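Local coordinates for protein putative Scyalone Dehydratase (Novosphingobium aromaticivorans DSM 12444, PDB 3EF8) that is of unproven function but probably acts as a scytalone dehydratase-like lyase with an NTF2-like fold, at residues 14-25 / 70-79; 127-135 / 141-149. All blocks are in the same frame, centred on the assembly; numbering follows the deposited sequence.

Contact 1. Residues 14-25 / 70-79; sequences ERMMFDYSYHLD and TSHHNSNICI
Asp25, at the end of helix 14-25, holds strand 70-79 with both carboxylate oxygens. OD1 accepts from His72 ND1 on its syn side (2.7 Å, N-H...O 161°). On its anti side the same oxygen takes Thr70 OG1 (2.7 Å). OD2 receives the backbone N of His72 through its syn lone pair (3.0 Å). The carboxylate meets the imidazole at its edge, the two planes 34° apart, and three protein donors fix its rotation. Leu24, with CG anti to the backbone N (chi1 179°), lays CD2 over one face of the same ring, a CH-pi contact 3.6 Å from the centroid. One turn back, Ser21 OG donates to Asn74 OD1 (2.7 Å), and a water joins the serine hydroxyl to Asn74 ND2. Toward the other end the contact turns apolar: Ile77 sends CD1 obliquely to Phe18 CE1 (3.6 Å) and CG2 to the selenium of Met17, tip to tip. Glu14 crosses Ile77 at a slant, its CG near Ile77 CG2, its carboxylate salt-bridged to Arg11 of the third subunit. Segment 14-25 runs nearly antiparallel to segment 70-79, the helix-on-sheet packing of the NTF2-like cone, with strand 86-99 next in the sheet and helix 29-33 beside Leu24.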
loop_
_atom_site.group_PDB
_atom_site.type_symbol
_atom_site.label_atom_id
_atom_site.label_comp_id
_atom_site.label_asym_id
_atom_site.label_seq_id
_atom_site.Cartn_x
_atom_site.Cartn_y
_atom_site.Cartn_z
ATOM N N GLU A 14 13.038 2.502 -2.259
ATOM C CA GLU A 14 11.563 2.628 -2.282
ATOM C C GLU A 14 11.189 3.857 -3.102
ATOM O O GLU A 14 10.275 3.785 -3.965
ATOM C CB GLU A 14 11.032 2.753 -0.875
ATOM C CG GLU A 14 11.066 1.451 -0.091
ATOM C CD GLU A 14 10.723 1.531 1.352
ATOM O OE1 GLU A 14 10.805 2.630 1.932
ATOM O OE2 GLU A 14 10.426 0.448 1.933
ATOM N N ARG A 15 11.857 4.990 -2.867
ATOM C CA ARG A 15 11.602 6.192 -3.651
ATOM C C ARG A 15 11.727 5.941 -5.156
ATOM O O ARG A 15 10.905 6.424 -5.959
ATOM C CB ARG A 15 12.531 7.342 -3.199
ATOM C CG ARG A 15 12.434 8.611 -3.992
ATOM C CD ARG A 15 10.988 9.100 -4.112
ATOM N NE ARG A 15 10.906 10.399 -4.765
ATOM C CZ ARG A 15 11.086 11.569 -4.154
ATOM N NH1 ARG A 15 11.339 11.655 -2.855
ATOM N NH2 ARG A 15 11.007 12.666 -4.890
HETATM N N MSE A 16 12.764 5.215 -5.550
HETATM C CA MSE A 16 12.974 4.946 -6.983
HETATM C C MSE A 16 11.826 4.124 -7.513
HETATM O O MSE A 16 11.303 4.392 -8.614
HETATM C CB MSE A 16 14.332 4.268 -7.193
HETATM C CG MSE A 16 14.693 4.016 -8.606
HETATM SE SE MSE A 16 13.868 2.454 -9.413
HETATM C CE MSE A 16 15.083 1.094 -8.605
HETATM N N MSE A 17 11.395 3.130 -6.740
HETATM C CA MSE A 17 10.300 2.261 -7.163
HETATM C C MSE A 17 9.003 3.067 -7.324
HETATM O O MSE A 17 8.206 2.796 -8.232
HETATM C CB MSE A 17 10.104 1.107 -6.199
HETATM C CG MSE A 17 11.368 0.187 -6.125
HETATM SE SE MSE A 17 11.252 -1.130 -4.769
HETATM C CE MSE A 17 9.815 -2.283 -5.423
ATOM N N PHE A 18 8.816 4.032 -6.444
ATOM C CA PHE A 18 7.641 4.888 -6.492
ATOM C C PHE A 18 7.737 5.860 -7.621
ATOM O O PHE A 18 6.742 6.154 -8.317
ATOM C CB PHE A 18 7.429 5.626 -5.182
ATOM C CG PHE A 18 7.262 4.723 -3.981
ATOM C CD1 PHE A 18 6.754 3.428 -4.109
ATOM C CD2 PHE A 18 7.599 5.174 -2.716
ATOM C CE1 PHE A 18 6.606 2.584 -2.981
ATOM C CE2 PHE A 18 7.442 4.371 -1.605
ATOM C CZ PHE A 18 6.969 3.073 -1.729
ATOM N N ASP A 19 8.918 6.400 -7.856
ATOM C CA ASP A 19 9.106 7.272 -9.013
ATOM C C ASP A 19 8.809 6.524 -10.288
ATOM O O ASP A 19 8.195 7.036 -11.236
ATOM C CB ASP A 19 10.555 7.766 -9.099
ATOM C CG ASP A 19 10.896 8.823 -8.059
ATOM O OD1 ASP A 19 10.008 9.475 -7.447
ATOM O OD2 ASP A 19 12.122 9.040 -7.847
ATOM N N TYR A 20 9.226 5.262 -10.351
ATOM C CA TYR A 20 8.914 4.418 -11.505
ATOM C C TYR A 20 7.410 4.293 -11.768
ATOM O O TYR A 20 6.911 4.553 -12.857
ATOM C CB TYR A 20 9.555 3.006 -11.380
ATOM C CG TYR A 20 9.157 2.027 -12.458
ATOM C CD1 TYR A 20 7.990 1.320 -12.355
ATOM C CD2 TYR A 20 9.942 1.828 -13.578
ATOM C CE1 TYR A 20 7.571 0.407 -13.339
ATOM C CE2 TYR A 20 9.524 0.913 -14.568
ATOM C CZ TYR A 20 8.346 0.227 -14.416
ATOM O OH TYR A 20 7.880 -0.668 -15.383
ATOM N N SER A 21 6.669 3.970 -10.715
ATOM C CA SER A 21 5.215 3.777 -10.827
ATOM C C SER A 21 4.524 5.083 -11.183
ATOM O O SER A 21 3.565 5.087 -11.960
ATOM C CB SER A 21 4.658 3.215 -9.552
ATOM O OG SER A 21 4.972 1.857 -9.503
ATOM N N TYR A 22 5.039 6.170 -10.637
ATOM C CA TYR A 22 4.515 7.521 -10.966
ATOM C C TYR A 22 4.701 7.841 -12.442
ATOM O O TYR A 22 3.765 8.194 -13.158
ATOM C CB TYR A 22 5.154 8.609 -10.112
ATOM C CG TYR A 22 4.647 10.018 -10.428
ATOM C CD1 TYR A 22 3.361 10.408 -10.089
ATOM C CD2 TYR A 22 5.466 10.943 -11.066
ATOM C CE1 TYR A 22 2.896 11.652 -10.404
ATOM C CE2 TYR A 22 5.005 12.175 -11.406
ATOM C CZ TYR A 22 3.741 12.555 -11.041
ATOM O OH TYR A 22 3.300 13.855 -11.354
ATOM N N HIS A 23 5.935 7.720 -12.905
ATOM C CA HIS A 23 6.194 7.994 -14.303
ATOM C C HIS A 23 5.477 7.061 -15.281
ATOM O O HIS A 23 5.117 7.415 -16.383
ATOM C CB HIS A 23 7.714 8.044 -14.556
ATOM C CG HIS A 23 8.340 9.251 -13.946
ATOM N ND1 HIS A 23 7.937 10.529 -14.277
ATOM C CD2 HIS A 23 9.285 9.386 -12.990
ATOM C CE1 HIS A 23 8.621 11.403 -13.564
ATOM N NE2 HIS A 23 9.442 10.736 -12.769
ATOM N N LEU A 24 5.167 5.872 -14.833
ATOM C CA LEU A 24 4.411 4.918 -15.615
ATOM C C LEU A 24 2.945 5.402 -15.720
ATOM O O LEU A 24 2.379 5.457 -16.809
ATOM C CB LEU A 24 4.484 3.526 -14.949
ATOM C CG LEU A 24 3.709 2.427 -15.642
ATOM C CD1 LEU A 24 4.068 2.284 -17.163
ATOM C CD2 LEU A 24 3.927 1.082 -14.903
ATOM N N ASP A 25 2.351 5.769 -14.572
ATOM C CA ASP A 25 0.978 6.252 -14.569
ATOM C C ASP A 25 0.865 7.582 -15.319
ATOM O O ASP A 25 -0.195 7.925 -15.871
ATOM C CB ASP A 25 0.473 6.407 -13.161
ATOM C CG ASP A 25 0.201 5.062 -12.454
ATOM O OD1 ASP A 25 0.133 4.019 -13.133
ATOM O OD2 ASP A 25 0.144 5.059 -11.192
ATOM N N THR A 70 -3.669 4.460 -15.941
ATOM C CA THR A 70 -3.294 3.351 -15.057
ATOM C C THR A 70 -3.054 3.909 -13.656
ATOM O O THR A 70 -2.748 5.088 -13.462
ATOM C CB THR A 70 -2.025 2.592 -15.534
ATOM O OG1 THR A 70 -0.907 3.457 -15.572
ATOM C CG2 THR A 70 -2.142 2.012 -16.923
ATOM N N SER A 71 -3.194 3.027 -12.668
ATOM C CA SER A 71 -2.867 3.359 -11.307
ATOM C C SER A 71 -2.113 2.194 -10.674
ATOM O O SER A 71 -2.605 1.090 -10.656
ATOM C CB SER A 71 -4.146 3.638 -10.529
ATOM O OG SER A 71 -3.881 4.214 -9.267
ATOM N N HIS A 72 -0.900 2.483 -10.198
ATOM C CA HIS A 72 -0.052 1.480 -9.581
ATOM C C HIS A 72 0.152 1.801 -8.105
ATOM O O HIS A 72 0.519 2.881 -7.708
ATOM C CB HIS A 72 1.301 1.436 -10.272
ATOM C CG HIS A 72 1.268 0.826 -11.618
ATOM N ND1 HIS A 72 0.734 1.470 -12.721
ATOM C CD2 HIS A 72 1.636 -0.405 -12.045
ATOM C CE1 HIS A 72 0.777 0.655 -13.764
ATOM N NE2 HIS A 72 1.340 -0.485 -13.392
ATOM N N HIS A 73 -0.111 0.772 -7.315
ATOM C CA HIS A 73 -0.057 0.826 -5.870
ATOM C C HIS A 73 0.938 -0.248 -5.436
ATOM O O HIS A 73 0.672 -1.439 -5.555
ATOM C CB HIS A 73 -1.456 0.507 -5.296
ATOM C CG HIS A 73 -2.535 1.380 -5.869
ATOM N ND1 HIS A 73 -3.114 2.403 -5.140
ATOM C CD2 HIS A 73 -3.070 1.438 -7.113
ATOM C CE1 HIS A 73 -3.963 3.055 -5.939
ATOM N NE2 HIS A 73 -3.936 2.504 -7.137
ATOM N N ASN A 74 2.072 0.174 -4.892
ATOM C CA ASN A 74 3.181 -0.711 -4.574
ATOM C C ASN A 74 3.352 -0.765 -3.096
ATOM O O ASN A 74 3.468 0.300 -2.461
ATOM C CB ASN A 74 4.456 -0.161 -5.188
ATOM C CG ASN A 74 4.345 -0.011 -6.684
ATOM O OD1 ASN A 74 3.909 1.025 -7.217
ATOM N ND2 ASN A 74 4.764 -1.055 -7.391
ATOM N N SER A 75 3.358 -1.970 -2.539
ATOM C CA SER A 75 3.370 -2.141 -1.102
ATOM C C SER A 75 4.176 -3.385 -0.741
ATOM O O SER A 75 4.670 -4.119 -1.612
ATOM C CB SER A 75 1.941 -2.301 -0.561
ATOM O OG SER A 75 1.326 -3.481 -1.011
ATOM N N ASN A 76 4.287 -3.657 0.535
ATOM C CA ASN A 76 4.878 -4.896 1.007
ATOM C C ASN A 76 6.312 -5.046 0.513
ATOM O O ASN A 76 6.729 -6.181 0.183
ATOM C CB ASN A 76 4.036 -6.122 0.585
ATOM C CG ASN A 76 2.647 -6.145 1.189
ATOM O OD1 ASN A 76 1.875 -5.223 1.024
ATOM N ND2 ASN A 76 2.319 -7.231 1.858
ATOM N N ILE A 77 7.076 -3.965 0.537
ATOM C CA ILE A 77 8.432 -3.929 -0.012
ATOM C C ILE A 77 9.445 -4.484 0.988
ATOM O O ILE A 77 9.538 -3.990 2.084
ATOM C CB ILE A 77 8.800 -2.526 -0.463
ATOM C CG1 ILE A 77 7.872 -2.064 -1.633
ATOM C CG2 ILE A 77 10.274 -2.464 -0.929
ATOM C CD1 ILE A 77 7.964 -0.590 -1.984
ATOM N N CYS A 78 10.138 -5.546 0.579
ATOM C CA CYS A 78 11.119 -6.316 1.380
ATOM C C CYS A 78 12.453 -6.219 0.670
ATOM O O CYS A 78 12.572 -6.586 -0.487
ATOM C CB CYS A 78 10.656 -7.747 1.427
ATOM S SG CYS A 78 9.056 -7.947 2.236
ATOM N N ILE A 79 13.452 -5.695 1.354
ATOM C CA ILE A 79 14.762 -5.413 0.757
ATOM C C ILE A 79 15.848 -6.170 1.488
ATOM O O ILE A 79 15.951 -6.063 2.683
ATOM C CB ILE A 79 15.054 -3.926 0.828
ATOM C CG1 ILE A 79 13.953 -3.141 0.056
ATOM C CG2 ILE A 79 16.470 -3.647 0.228
ATOM C CD1 ILE A 79 14.070 -1.618 0.172
HETATM O O HOH W 1 8.820 -1.483 2.895
HETATM O O HOH W 2 5.087 -0.799 -10.335
HETATM O O HOH W 3 -0.237 5.091 -17.627
HETATM O O HOH W 4 1.922 5.035 -8.937
HETATM O O HOH W 5 -2.707 7.156 -15.211
#

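Contact 2. Residues 127-135 / 141-149; sequences RRELRTTMT and RAANPIGRA
The C-terminal tail folds back over the end of strand 122-136 in the NTF2-like sheet, next to a classic beta bulge at Thr133 and Met134, and Asn144 ties it down twice. Its side-chain ND2 donates to Leu130 O (3.0 Å, N-H...O 159°), the acceptor close to the amide plane, and also bonds Ser43 OG of strand 40-43; its backbone O accepts from Thr132 N almost head-on (2.9 Å). Ile146 gives up the largest surface to the strand: its CG2 branch packs against Arg131 CB and Thr133 OG1 (3.5 Å from the latter). Arg131 runs extended past Pro145 O, its CD 3.7 Å from that oxygen, and its guanidinium grips Glu129 side-on, NE and NH2 both reaching OE2 from one face of the carboxylate. Arg127 NH2 takes the other oxygen, OE1, so one carboxylate sits between two arginines along the strand. With an alanine at Glu129, Arg131 and Arg127 would each probably lose a carboxylate partner, and the Arg131 guanidinium would be held less firmly beside the tail. On the tail side one water links that guanidinium to Ile146, accepting from Arg131 NH1 at 3.0 Å and donating to Ile146 O at 2.7 Å.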
loop_
_atom_site.group_PDB
_atom_site.type_symbol
_atom_site.label_atom_id
_atom_site.label_comp_id
_atom_site.label_asym_id
_atom_site.label_seq_id
_atom_site.Cartn_x
_atom_site.Cartn_y
_atom_site.Cartn_z
ATOM N N ARG A 127 17.399 -6.124 -12.770
ATOM C CA ARG A 127 16.447 -7.138 -13.169
ATOM C C ARG A 127 15.109 -6.882 -12.496
ATOM O O ARG A 127 15.072 -6.513 -11.337
ATOM C CB ARG A 127 16.906 -8.564 -12.798
ATOM C CG ARG A 127 15.927 -9.609 -13.301
ATOM C CD ARG A 127 16.487 -11.058 -13.216
ATOM N NE ARG A 127 15.404 -12.046 -13.333
ATOM C CZ ARG A 127 14.976 -12.519 -14.496
ATOM N NH1 ARG A 127 15.546 -12.093 -15.616
ATOM N NH2 ARG A 127 13.988 -13.387 -14.555
ATOM N N ARG A 128 14.027 -7.052 -13.256
ATOM C CA ARG A 128 12.665 -7.129 -12.706
ATOM C C ARG A 128 11.983 -8.362 -13.218
ATOM O O ARG A 128 11.919 -8.585 -14.444
ATOM C CB ARG A 128 11.779 -5.946 -13.088
ATOM C CG ARG A 128 12.308 -4.617 -12.788
ATOM C CD ARG A 128 11.176 -3.618 -12.628
ATOM N NE ARG A 128 10.551 -3.765 -11.307
ATOM C CZ ARG A 128 9.716 -2.906 -10.758
ATOM N NH1 ARG A 128 9.238 -1.889 -11.454
ATOM N NH2 ARG A 128 9.373 -3.067 -9.508
ATOM N N GLU A 129 11.417 -9.132 -12.312
ATOM C CA GLU A 129 10.650 -10.287 -12.658
ATOM C C GLU A 129 9.271 -10.125 -12.036
ATOM O O GLU A 129 9.127 -10.048 -10.817
ATOM C CB GLU A 129 11.300 -11.562 -12.166
ATOM C CG GLU A 129 10.471 -12.785 -12.389
ATOM C CD GLU A 129 11.164 -14.044 -11.947
ATOM O OE1 GLU A 129 12.340 -14.255 -12.327
ATOM O OE2 GLU A 129 10.521 -14.840 -11.278
ATOM N N LEU A 130 8.247 -10.016 -12.868
ATOM C CA LEU A 130 6.868 -9.955 -12.402
ATOM C C LEU A 130 6.310 -11.314 -12.307
ATOM O O LEU A 130 6.366 -12.091 -13.300
ATOM C CB LEU A 130 5.999 -9.147 -13.346
ATOM C CG LEU A 130 4.535 -9.106 -13.001
ATOM C CD1 LEU A 130 4.243 -8.293 -11.731
ATOM C CD2 LEU A 130 3.743 -8.518 -14.186
ATOM N N ARG A 131 5.759 -11.650 -11.139
ATOM C CA ARG A 131 5.023 -12.892 -10.933
ATOM C C ARG A 131 3.568 -12.494 -10.719
ATOM O O ARG A 131 3.269 -11.602 -9.956
ATOM C CB ARG A 131 5.574 -13.708 -9.768
ATOM C CG ARG A 131 7.028 -14.084 -9.985
ATOM C CD ARG A 131 7.550 -14.962 -8.868
ATOM N NE ARG A 131 8.977 -15.171 -9.038
ATOM C CZ ARG A 131 9.783 -15.680 -8.114
ATOM N NH1 ARG A 131 9.302 -16.070 -6.938
ATOM N NH2 ARG A 131 11.067 -15.803 -8.377
ATOM N N THR A 132 2.652 -13.104 -11.469
ATOM C CA THR A 132 1.267 -12.728 -11.491
ATOM C C THR A 132 0.460 -13.621 -10.570
ATOM O O THR A 132 0.306 -14.819 -10.767
ATOM C CB THR A 132 0.717 -12.748 -12.949
ATOM O OG1 THR A 132 1.435 -11.783 -13.726
ATOM C CG2 THR A 132 -0.739 -12.392 -12.988
ATOM N N THR A 133 -0.006 -13.032 -9.487
ATOM C CA THR A 133 -0.815 -13.717 -8.503
ATOM C C THR A 133 -2.166 -14.065 -9.048
ATOM O O THR A 133 -2.658 -15.174 -8.872
ATOM C CB THR A 133 -0.960 -12.815 -7.249
ATOM O OG1 THR A 133 0.350 -12.404 -6.868
ATOM C CG2 THR A 133 -1.676 -13.519 -6.089
HETATM N N MSE A 134 -2.749 -13.100 -9.748
HETATM C CA MSE A 134 -3.982 -13.286 -10.473
HETATM C C MSE A 134 -4.311 -12.009 -11.167
HETATM O O MSE A 134 -3.692 -10.973 -10.933
HETATM C CB MSE A 134 -5.105 -13.711 -9.563
HETATM C CG MSE A 134 -5.263 -12.866 -8.382
HETATM SE SE MSE A 134 -6.055 -13.969 -6.985
HETATM C CE MSE A 134 -7.064 -12.587 -6.274
ATOM N N THR A 135 -5.303 -12.091 -12.050
ATOM C CA THR A 135 -5.764 -10.932 -12.816
ATOM C C THR A 135 -7.279 -10.961 -13.013
ATOM O O THR A 135 -7.936 -12.018 -12.891
ATOM C CB THR A 135 -5.115 -10.800 -14.199
ATOM O OG1 THR A 135 -5.592 -11.840 -15.071
ATOM C CG2 THR A 135 -3.615 -10.900 -14.128
ATOM N N ARG A 141 -2.476 -12.690 -21.142
ATOM C CA ARG A 141 -2.762 -14.052 -20.748
ATOM C C ARG A 141 -1.576 -14.787 -20.147
ATOM O O ARG A 141 -1.707 -15.447 -19.125
ATOM C CB ARG A 141 -3.306 -14.837 -21.955
ATOM C CG ARG A 141 -3.662 -16.240 -21.595
ATOM N N ALA A 142 -0.438 -14.677 -20.796
ATOM C CA ALA A 142 0.782 -15.344 -20.360
ATOM C C ALA A 142 1.243 -14.698 -19.062
ATOM O O ALA A 142 1.049 -13.506 -18.817
ATOM C CB ALA A 142 1.892 -15.227 -21.399
ATOM N N ALA A 143 1.844 -15.519 -18.210
ATOM C CA ALA A 143 2.352 -14.991 -16.949
ATOM C C ALA A 143 3.349 -15.922 -16.306
ATOM O O ALA A 143 3.356 -17.132 -16.545
ATOM C CB ALA A 143 1.201 -14.792 -16.026
ATOM N N ASN A 144 4.203 -15.335 -15.451
ATOM C CA ASN A 144 5.075 -16.123 -14.573
ATOM C C ASN A 144 4.270 -16.405 -13.316
ATOM O O ASN A 144 3.749 -15.485 -12.703
ATOM C CB ASN A 144 6.300 -15.333 -14.141
ATOM C CG ASN A 144 7.240 -15.001 -15.280
ATOM O OD1 ASN A 144 7.504 -15.869 -16.135
ATOM N ND2 ASN A 144 7.751 -13.766 -15.320
ATOM N N PRO A 145 4.125 -17.658 -12.899
ATOM C CA PRO A 145 3.336 -17.919 -11.702
ATOM C C PRO A 145 4.101 -17.516 -10.450
ATOM O O PRO A 145 5.303 -17.389 -10.458
ATOM C CB PRO A 145 3.151 -19.426 -11.718
ATOM C CG PRO A 145 4.224 -19.948 -12.605
ATOM C CD PRO A 145 4.568 -18.884 -13.584
ATOM N N ILE A 146 3.350 -17.295 -9.364
ATOM C CA ILE A 146 4.009 -16.997 -8.087
ATOM C C ILE A 146 4.634 -18.215 -7.443
ATOM O O ILE A 146 5.519 -18.110 -6.623
ATOM C CB ILE A 146 3.103 -16.267 -7.097
ATOM C CG1 ILE A 146 1.918 -17.101 -6.656
ATOM C CG2 ILE A 146 2.650 -14.919 -7.702
ATOM C CD1 ILE A 146 1.169 -16.545 -5.433
ATOM N N GLY A 147 4.160 -19.392 -7.843
ATOM C CA GLY A 147 4.663 -20.642 -7.270
ATOM C C GLY A 147 3.899 -21.070 -6.021
ATOM O O GLY A 147 4.473 -21.683 -5.110
ATOM N N ARG A 148 2.620 -20.756 -5.983
ATOM C CA ARG A 148 1.745 -21.089 -4.844
ATOM C C ARG A 148 1.729 -22.599 -4.590
ATOM O O ARG A 148 1.554 -23.376 -5.527
ATOM C CB ARG A 148 0.328 -20.603 -5.088
ATOM C CG ARG A 148 -0.622 -20.737 -3.907
ATOM C CD ARG A 148 -1.925 -20.047 -4.202
ATOM N NE ARG A 148 -2.789 -19.915 -3.070
ATOM C CZ ARG A 148 -3.824 -20.688 -2.786
ATOM N NH1 ARG A 148 -4.080 -21.749 -3.541
ATOM N NH2 ARG A 148 -4.589 -20.421 -1.760
ATOM N N ALA A 149 1.874 -23.000 -3.341
ATOM C CA ALA A 149 1.877 -24.437 -2.982
ATOM C C ALA A 149 0.483 -24.968 -3.180
ATOM O O ALA A 149 -0.490 -24.304 -2.925
ATOM C CB ALA A 149 2.350 -24.638 -1.546
HETATM O O HOH W 6 3.965 -12.485 -14.640
HETATM O O HOH W 7 6.687 -15.917 -5.575
HETATM O O HOH W 8 0.521 -17.406 -10.051
#

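Both contacts engage the same curved sheet, contact 1 at strand 67-81, outermost within this chain, contact 2 on strand 122-136; their centres lie about 17 Å apart. They meet through Arg128, whose NH1 comes within 3.4 Å of Tyr20 CE1 in a cation-pi pairing; its NH2 makes a salt bridge with Asp114. The space between helix and sheet commonly forms the pocket in NTF2-like proteins, so these side chains may line it, but no active site is established. A triethylene glycol near Ile79 and a di(hydroxyethyl)ether near Thr132, each about 4 Å from the side chain, are probably crystallisation additives. Across the assembly Arg148 bonds weakly to Asp25 O of the third subunit, on which Ile146 also packs.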